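Local coordinates for protein NADPH-flavin oxidoreductase (Helicobacter pylori, PDB 2H0U) that probably reduces flavins or nitrogen-containing compounds with NADPH or NADH, using bound FMN, as a member of the nitroreductase family, at residues N120-D125 against F135-K140; A147-A152 against A192-R197. All coordinates share one frame; numbering follows the deposited sequence.

Helix 131-155, the long helix of this nitroreductase, is common to both contacts. Interaction 1 comes first along the chain and joins its early part to the preceding helix 113-125. Interaction 2 opens only after interaction 1 has closed, and packs a later part of the same helix on strand 186-195 of the four-stranded antiparallel sheet. Their centres lie 27 Å apart, on opposite sides of the chain's centre, and their nearest atoms are about 8 Å apart without touching. Both also reach the second subunit, and each has a side chain about 6 Å from an FMN, but not the same one. One helix thus runs from the sheet past the dimer interface, between the two contacts.

Interaction 1 of 2, residues N120-D125 against F135-K140; sequences NFQEND and FDWASK
Gln122 meets the six-membered part of the Trp137 indole almost perpendicularly, with the amide and ring planes 86° apart. Only the amide nitrogen does the touching: Gln122 NE2 lies 3.2 Å from Trp137 CZ3 and 3.4 Å from CH2. Trp137 already points at the other helix, and with CG anti to the backbone N (chi1 173°) the indole extends out to meet it, while Gln122 reaches out with an extended chain. Glutamine suits the place: its methylenes span the gap between the helices, and its buried NE2 is satisfied by a hydrogen bond to the carbonyl oxygen of Val89, which probably fixes the rotation of the amide. Beside it Phe121 adds a looser apolar contact, with CE2 4.4 Å from Trp137 CZ2. The backbones themselves stay well apart, the nearest pair being the CA atoms of Gln122 and Trp137 at 9.4 Å, so large side chains are needed to close the space; Met126 and Leu128 of the connecting loop also pack on the indole.

Helix 113-125 finishes with a wider pi-type turn, where Asn120 O receives both Asn124 N, at 2.9 Å, and Asp125 N, at 3.1 Å. Across the dimer interface, Trp137 NE1 is bonded to Glu164 of the second subunit, an FMN-binding residue against which Phe121 also packs. The arrangement is a buried contact between two consecutive helices of one subunit, set beside the dimer interface, and the positions of its aromatic residues are consistent with a second-shell place beside an FMN site.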
ATOM      1  N   ASN A 120     -17.169 -13.802   7.555  1.00 15.73           N
ATOM      2  CA  ASN A 120     -18.024 -12.606   7.639  1.00 15.99           C
ATOM      3  C   ASN A 120     -17.288 -11.319   7.245  1.00 15.76           C
ATOM      4  O   ASN A 120     -17.846 -10.445   6.575  1.00 15.92           O
ATOM      5  CB  ASN A 120     -18.563 -12.425   9.036  1.00 16.30           C
ATOM      6  CG  ASN A 120     -19.435 -11.180   9.162  1.00 18.13           C
ATOM      7  OD1 ASN A 120     -20.579 -11.162   8.695  1.00 20.25           O
ATOM      8  ND2 ASN A 120     -18.891 -10.122   9.790  1.00 22.91           N
ATOM      9  N   PHE A 121     -16.064 -11.189   7.730  1.00 14.83           N
ATOM     10  CA  PHE A 121     -15.229 -10.036   7.432  1.00 15.25           C
ATOM     11  C   PHE A 121     -15.081  -9.856   5.931  1.00 14.81           C
ATOM     12  O   PHE A 121     -15.316  -8.772   5.413  1.00 15.33           O
ATOM     13  CB  PHE A 121     -13.873 -10.264   8.083  1.00 15.48           C
ATOM     14  CG  PHE A 121     -12.792  -9.322   7.627  1.00 17.16           C
ATOM     15  CD1 PHE A 121     -12.892  -7.939   7.832  1.00 18.00           C
ATOM     16  CD2 PHE A 121     -11.626  -9.833   7.078  1.00 20.47           C
ATOM     17  CE1 PHE A 121     -11.853  -7.071   7.460  1.00 17.96           C
ATOM     18  CE2 PHE A 121     -10.580  -8.972   6.700  1.00 21.51           C
ATOM     19  CZ  PHE A 121     -10.703  -7.589   6.886  1.00 19.59           C
ATOM     20  N   GLN A 122     -14.681 -10.911   5.234  1.00 14.47           N
ATOM     21  CA  GLN A 122     -14.477 -10.815   3.780  1.00 15.16           C
ATOM     22  C   GLN A 122     -15.752 -10.645   2.946  1.00 16.76           C
ATOM     23  O   GLN A 122     -15.810  -9.762   2.099  1.00 17.49           O
ATOM     24  CB  GLN A 122     -13.730 -12.033   3.289  1.00 16.08           C
ATOM     25  CG  GLN A 122     -12.262 -12.073   3.783  1.00 16.18           C
ATOM     26  CD  GLN A 122     -11.482 -13.146   3.028  1.00 17.07           C
ATOM     27  OE1 GLN A 122     -12.006 -14.212   2.775  1.00 18.80           O
ATOM     28  NE2 GLN A 122     -10.222 -12.856   2.675  1.00 16.57           N
ATOM     29  N   GLU A 123     -16.744 -11.507   3.196  1.00 16.96           N
ATOM     30  CA  GLU A 123     -17.986 -11.556   2.421  1.00 17.91           C
ATOM     31  C   GLU A 123     -18.887 -10.357   2.692  1.00 18.02           C
ATOM     32  O   GLU A 123     -19.479  -9.814   1.757  1.00 18.13           O
ATOM     33  CB  GLU A 123     -18.733 -12.853   2.693  1.00 17.99           C
ATOM     34  CG  GLU A 123     -17.948 -14.096   2.269  1.00 17.18           C
ATOM     35  CD  GLU A 123     -18.728 -15.402   2.359  1.00 19.24           C
ATOM     36  OE1 GLU A 123     -19.904 -15.449   2.793  1.00 21.37           O
ATOM     37  OE2 GLU A 123     -18.143 -16.426   1.985  1.00 20.45           O
ATOM     38  N   ASN A 124     -18.975  -9.948   3.958  1.00 17.39           N
ATOM     39  CA  ASN A 124     -19.939  -8.927   4.355  1.00 18.89           C
ATOM     40  C   ASN A 124     -19.317  -7.597   4.688  1.00 18.21           C
ATOM     41  O   ASN A 124     -19.690  -6.567   4.103  1.00 19.11           O
ATOM     42  CB  ASN A 124     -20.775  -9.426   5.519  1.00 18.56           C
ATOM     43  CG  ASN A 124     -21.545 -10.691   5.169  1.00 21.16           C
ATOM     44  OD1 ASN A 124     -21.726 -11.567   6.013  1.00 23.53           O
ATOM     45  ND2 ASN A 124     -21.974 -10.803   3.912  1.00 21.79           N
ATOM     46  N   ASP A 125     -18.362  -7.593   5.613  1.00 18.69           N
ATOM     47  CA  ASP A 125     -17.705  -6.322   5.962  1.00 18.59           C
ATOM     48  C   ASP A 125     -17.025  -5.683   4.767  1.00 19.33           C
ATOM     49  O   ASP A 125     -17.140  -4.459   4.583  1.00 19.07           O
ATOM     50  CB  ASP A 125     -16.673  -6.497   7.074  1.00 18.85           C
ATOM     51  CG  ASP A 125     -17.302  -6.828   8.412  1.00 19.39           C
ATOM     52  OD1 ASP A 125     -18.470  -6.528   8.609  1.00 18.39           O
ATOM     53  OD2 ASP A 125     -16.614  -7.388   9.275  1.00 23.36           O
ATOM     54  N   PHE A 135      -8.893 -10.866  -5.340  1.00 10.12           N
ATOM     55  CA  PHE A 135      -7.536 -10.604  -5.845  1.00  9.82           C
ATOM     56  C   PHE A 135      -7.080  -9.163  -5.535  1.00 10.87           C
ATOM     57  O   PHE A 135      -5.950  -8.949  -5.040  1.00 10.08           O
ATOM     58  CB  PHE A 135      -7.428 -10.863  -7.339  1.00 10.53           C
ATOM     59  CG  PHE A 135      -6.102 -10.461  -7.861  1.00 10.55           C
ATOM     60  CD1 PHE A 135      -4.994 -11.254  -7.597  1.00  9.37           C
ATOM     61  CD2 PHE A 135      -5.930  -9.221  -8.438  1.00 10.81           C
ATOM     62  CE1 PHE A 135      -3.715 -10.843  -8.024  1.00 11.57           C
ATOM     63  CE2 PHE A 135      -4.659  -8.810  -8.870  1.00 12.57           C
ATOM     64  CZ  PHE A 135      -3.558  -9.628  -8.650  1.00 11.45           C
ATOM     65  N   ASP A 136      -7.947  -8.186  -5.792  1.00  9.92           N
ATOM     66  CA  ASP A 136      -7.547  -6.794  -5.521  1.00 10.64           C
ATOM     67  C   ASP A 136      -7.335  -6.521  -4.034  1.00 10.51           C
ATOM     68  O   ASP A 136      -6.525  -5.673  -3.683  1.00  9.04           O
ATOM     69  CB  ASP A 136      -8.513  -5.784  -6.114  1.00 10.46           C
ATOM     70  CG  ASP A 136      -8.346  -5.631  -7.610  1.00 12.75           C
ATOM     71  OD1 ASP A 136      -7.244  -5.908  -8.142  1.00 12.99           O
ATOM     72  OD2 ASP A 136      -9.325  -5.231  -8.272  1.00 14.77           O
ATOM     73  N   TRP A 137      -8.084  -7.221  -3.176  1.00 11.08           N
ATOM     74  CA  TRP A 137      -7.849  -7.155  -1.724  1.00 10.08           C
ATOM     75  C   TRP A 137      -6.422  -7.644  -1.326  1.00 10.31           C
ATOM     76  O   TRP A 137      -5.691  -6.967  -0.598  1.00  8.94           O
ATOM     77  CB  TRP A 137      -8.923  -7.933  -0.945  1.00 10.54           C
ATOM     78  CG  TRP A 137      -8.616  -8.023   0.528  1.00  9.80           C
ATOM     79  CD1 TRP A 137      -8.690  -7.008   1.462  1.00 11.67           C
ATOM     80  CD2 TRP A 137      -8.171  -9.195   1.228  1.00 10.99           C
ATOM     81  NE1 TRP A 137      -8.315  -7.502   2.701  1.00 12.64           N
ATOM     82  CE2 TRP A 137      -8.009  -8.839   2.579  1.00 11.49           C
ATOM     83  CE3 TRP A 137      -7.895 -10.527   0.828  1.00 11.59           C
ATOM     84  CZ2 TRP A 137      -7.581  -9.764   3.557  1.00 12.64           C
ATOM     85  CZ3 TRP A 137      -7.469 -11.450   1.796  1.00 13.83           C
ATOM     86  CH2 TRP A 137      -7.332 -11.051   3.164  1.00 13.18           C
ATOM     87  N   ALA A 138      -6.005  -8.776  -1.873  1.00  9.91           N
ATOM     88  CA  ALA A 138      -4.644  -9.281  -1.638  1.00  8.40           C
ATOM     89  C   ALA A 138      -3.626  -8.337  -2.243  1.00  9.08           C
ATOM     90  O   ALA A 138      -2.511  -8.148  -1.690  1.00  8.60           O
ATOM     91  CB  ALA A 138      -4.486 -10.689  -2.229  1.00  8.75           C
ATOM     92  N   SER A 139      -3.958  -7.794  -3.418  1.00  7.60           N
ATOM     93  CA  SER A 139      -3.077  -6.799  -4.084  1.00  8.18           C
ATOM     94  C   SER A 139      -2.831  -5.545  -3.238  1.00  7.71           C
ATOM     95  O   SER A 139      -1.708  -5.040  -3.146  1.00  7.74           O
ATOM     96  CB  SER A 139      -3.688  -6.425  -5.458  1.00  7.26           C
ATOM     97  OG  SER A 139      -2.953  -5.371  -6.117  1.00  8.50           O
ATOM     98  N   LYS A 140      -3.870  -5.039  -2.595  1.00  6.93           N
ATOM     99  CA  LYS A 140      -3.685  -3.928  -1.633  1.00  7.49           C
ATOM    100  C   LYS A 140      -2.574  -4.224  -0.594  1.00  7.69           C
ATOM    101  O   LYS A 140      -1.780  -3.325  -0.242  1.00  8.12           O
ATOM    102  CB  LYS A 140      -5.033  -3.622  -0.920  1.00  7.52           C
ATOM    103  CG  LYS A 140      -6.077  -2.969  -1.858  1.00  7.66           C
ATOM    104  CD  LYS A 140      -7.443  -2.783  -1.112  1.00  8.14           C
ATOM    105  CE  LYS A 140      -8.541  -2.594  -2.177  1.00 11.45           C
ATOM    106  NZ  LYS A 140      -9.806  -2.106  -1.477  1.00 14.36           N
TER

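Interaction 2 of 2, residues A147-A152 against A192-R197; sequences ANMMMA and ACFGYR
Met149 and Met150, which meet the ring of Phe194, sit in a regular helical turn whose shortest polar bonds are Met151 N to Ala147 O and Ala152 N to Asn148 O, both 2.9 Å. The side chains meet through apolar atoms, and the ring also rests against the backbone of Met149 and Met150. Phe194, on strand 186-195, projects its ring end-first at the helix. Its CZ lies 3.9 Å from Met149 CB, while CE1 approaches the helix backbone itself, 3.9 Å from Met149 O and 4.0 Å from Met150 N, which lies at the ring edge near its plane. Met149, a selenomethionine in this crystal, bends at its last torsion (chi3 64°), and this turns its terminal methyl back to the ring, with CE 4.2 Å from Phe194 CZ. Met150, likewise selenomethionine, contributes CG, 4.1 Å from Phe194 CE1, and both side chains cross the phenylalanine at about a right angle.

Flexible, unbranched chains suit these helix positions: the bent end of Met149 turns to the ring, while Met150 touches with CG and carries its end on toward Ser160 and Pro162, the latter in the FMN pocket. Trp30 meets Phe194 edge-to-face, while Tyr83 and Ser160 from the two neighbouring strands also pack on it. Met150 comes about 4 Å from the side chain of Arg13, which binds FMN.

Between these segments the joining is by van der Waals packing and shape, in an apolar layer whose Met150 side borders the cofactor's surroundings.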
ATOM      1  N   ALA A 147       5.595  -0.406  -0.664  1.00  7.56           N
ATOM      2  CA  ALA A 147       5.836   0.897   0.006  1.00  7.12           C
ATOM      3  C   ALA A 147       6.956   0.800   1.058  1.00  6.93           C
ATOM      4  O   ALA A 147       7.843   1.662   1.124  1.00  6.73           O
ATOM      5  CB  ALA A 147       4.515   1.437   0.685  1.00  7.24           C
ATOM      6  N   ASN A 148       6.884  -0.227   1.909  1.00  6.04           N
ATOM      7  CA  ASN A 148       7.865  -0.410   2.941  1.00  7.07           C
ATOM      8  C   ASN A 148       9.279  -0.559   2.328  1.00  6.32           C
ATOM      9  O   ASN A 148      10.269   0.010   2.848  1.00  5.81           O
ATOM     10  CB  ASN A 148       7.505  -1.637   3.803  1.00  6.61           C
ATOM     11  CG  ASN A 148       6.371  -1.339   4.747  1.00  8.29           C
ATOM     12  OD1 ASN A 148       5.805  -0.243   4.694  1.00  8.75           O
ATOM     13  ND2 ASN A 148       6.049  -2.281   5.629  1.00  6.43           N
HETATM   14  N   MSE A 149       9.373  -1.334   1.254  1.00  5.43           N
HETATM   15  CA  MSE A 149      10.654  -1.487   0.545  1.00  7.74           C
HETATM   16  C   MSE A 149      11.169  -0.161  -0.019  1.00  8.49           C
HETATM   17  O   MSE A 149      12.348   0.144   0.084  1.00  7.28           O
HETATM   18  CB  MSE A 149      10.537  -2.549  -0.568  1.00  6.12           C
HETATM   19  CG  MSE A 149      10.378  -3.949   0.077  1.00  7.66           C
HETATM   20 SE   MSE A 149      10.325  -5.364  -1.271  1.00 16.59          SE
HETATM   21  CE  MSE A 149      12.161  -5.206  -2.053  1.00  7.00           C
HETATM   22  N   MSE A 150      10.308   0.618  -0.678  1.00  9.18           N
HETATM   23  CA  MSE A 150      10.763   1.916  -1.200  1.00 11.75           C
HETATM   24  C   MSE A 150      11.203   2.841  -0.099  1.00 10.86           C
HETATM   25  O   MSE A 150      12.201   3.556  -0.243  1.00  9.63           O
HETATM   26  CB  MSE A 150       9.651   2.581  -2.010  1.00 11.20           C
HETATM   27  CG  MSE A 150       9.362   1.694  -3.190  1.00 12.02           C
HETATM   28 SE   MSE A 150       8.154   2.655  -4.399  1.00 23.68          SE
HETATM   29  CE  MSE A 150       6.595   2.692  -3.302  1.00  8.33           C
HETATM   30  N   MSE A 151      10.480   2.837   1.033  1.00 10.10           N
HETATM   31  CA  MSE A 151      10.866   3.719   2.106  1.00 11.29           C
HETATM   32  C   MSE A 151      12.187   3.263   2.767  1.00 10.02           C
HETATM   33  O   MSE A 151      13.049   4.082   3.081  1.00  9.02           O
HETATM   34  CB  MSE A 151       9.712   3.872   3.131  1.00 12.90           C
HETATM   35  CG  MSE A 151      10.038   4.877   4.239  1.00 21.91           C
HETATM   36 SE   MSE A 151       9.849   6.668   3.447  1.00 51.61          SE
HETATM   37  CE  MSE A 151       8.742   6.298   1.849  1.00 32.19           C
ATOM     38  N   ALA A 152      12.360   1.963   2.963  1.00  8.54           N
ATOM     39  CA  ALA A 152      13.625   1.415   3.465  1.00  8.75           C
ATOM     40  C   ALA A 152      14.792   1.705   2.513  1.00  8.07           C
ATOM     41  O   ALA A 152      15.930   2.050   2.949  1.00  7.31           O
ATOM     42  CB  ALA A 152      13.448  -0.104   3.683  1.00  9.05           C
ATOM     43  N   ALA A 192       8.129  -2.668  -9.053  1.00  8.48           N
ATOM     44  CA  ALA A 192       8.958  -1.543  -8.656  1.00  7.93           C
ATOM     45  C   ALA A 192      10.363  -1.822  -9.109  1.00  8.33           C
ATOM     46  O   ALA A 192      10.796  -2.985  -9.161  1.00  9.70           O
ATOM     47  CB  ALA A 192       8.928  -1.290  -7.145  1.00  7.75           C
ATOM     48  N   CYS A 193      11.094  -0.764  -9.419  1.00  7.93           N
ATOM     49  CA  CYS A 193      12.525  -0.916  -9.668  1.00  8.57           C
ATOM     50  C   CYS A 193      13.301  -0.169  -8.624  1.00  8.46           C
ATOM     51  O   CYS A 193      12.782   0.767  -7.998  1.00  7.63           O
ATOM     52  CB  CYS A 193      12.895  -0.451 -11.069  1.00  9.98           C
ATOM     53  SG  CYS A 193      12.648   1.269 -11.406  1.00 12.06           S
ATOM     54  N   PHE A 194      14.545  -0.598  -8.420  1.00  8.18           N
ATOM     55  CA  PHE A 194      15.397  -0.036  -7.369  1.00  7.47           C
ATOM     56  C   PHE A 194      16.777   0.169  -7.975  1.00  6.99           C
ATOM     57  O   PHE A 194      17.196  -0.633  -8.831  1.00  7.85           O
ATOM     58  CB  PHE A 194      15.507  -1.037  -6.201  1.00  7.14           C
ATOM     59  CG  PHE A 194      14.187  -1.296  -5.497  1.00  5.70           C
ATOM     60  CD1 PHE A 194      13.844  -0.550  -4.364  1.00  6.65           C
ATOM     61  CD2 PHE A 194      13.268  -2.208  -6.026  1.00  7.54           C
ATOM     62  CE1 PHE A 194      12.584  -0.746  -3.721  1.00  4.85           C
ATOM     63  CE2 PHE A 194      12.000  -2.453  -5.369  1.00  7.68           C
ATOM     64  CZ  PHE A 194      11.666  -1.708  -4.253  1.00  5.22           C
ATOM     65  N   GLY A 195      17.455   1.224  -7.545  1.00  7.03           N
ATOM     66  CA  GLY A 195      18.845   1.477  -7.954  1.00  7.59           C
ATOM     67  C   GLY A 195      19.288   2.835  -7.500  1.00  8.83           C
ATOM     68  O   GLY A 195      18.725   3.402  -6.564  1.00  8.83           O
ATOM     69  N   TYR A 196      20.297   3.379  -8.173  1.00  9.01           N
ATOM     70  CA  TYR A 196      20.754   4.748  -7.831  1.00 10.31           C
ATOM     71  C   TYR A 196      20.456   5.744  -8.929  1.00  9.94           C
ATOM     72  O   TYR A 196      20.800   5.523 -10.088  1.00  9.43           O
ATOM     73  CB  TYR A 196      22.247   4.732  -7.521  1.00 10.29           C
ATOM     74  CG  TYR A 196      22.563   3.930  -6.307  1.00 11.63           C
ATOM     75  CD1 TYR A 196      22.447   4.495  -5.040  1.00 10.89           C
ATOM     76  CD2 TYR A 196      22.974   2.593  -6.415  1.00 13.15           C
ATOM     77  CE1 TYR A 196      22.733   3.755  -3.906  1.00 10.84           C
ATOM     78  CE2 TYR A 196      23.268   1.833  -5.279  1.00 12.44           C
ATOM     79  CZ  TYR A 196      23.137   2.434  -4.031  1.00 11.91           C
ATOM     80  OH  TYR A 196      23.451   1.739  -2.898  1.00 13.82           O
ATOM     81  N   ARG A 197      19.858   6.869  -8.548  1.00 10.27           N
ATOM     82  CA  ARG A 197      19.413   7.873  -9.505  1.00 10.40           C
ATOM     83  C   ARG A 197      20.613   8.490 -10.236  1.00 11.33           C
ATOM     84  O   ARG A 197      21.715   8.595  -9.680  1.00 10.23           O
ATOM     85  CB  ARG A 197      18.621   9.003  -8.793  1.00 11.05           C
ATOM     86  CG  ARG A 197      19.495   9.805  -7.790  1.00 11.61           C
ATOM     87  CD  ARG A 197      18.649  10.824  -7.011  1.00 10.89           C
ATOM     88  NE  ARG A 197      19.406  11.521  -5.965  1.00 14.90           N
ATOM     89  CZ  ARG A 197      20.140  12.626  -6.126  1.00 18.92           C
ATOM     90  NH1 ARG A 197      20.287  13.204  -7.312  1.00 19.05           N
ATOM     91  NH2 ARG A 197      20.762  13.144  -5.072  1.00 21.09           N
TER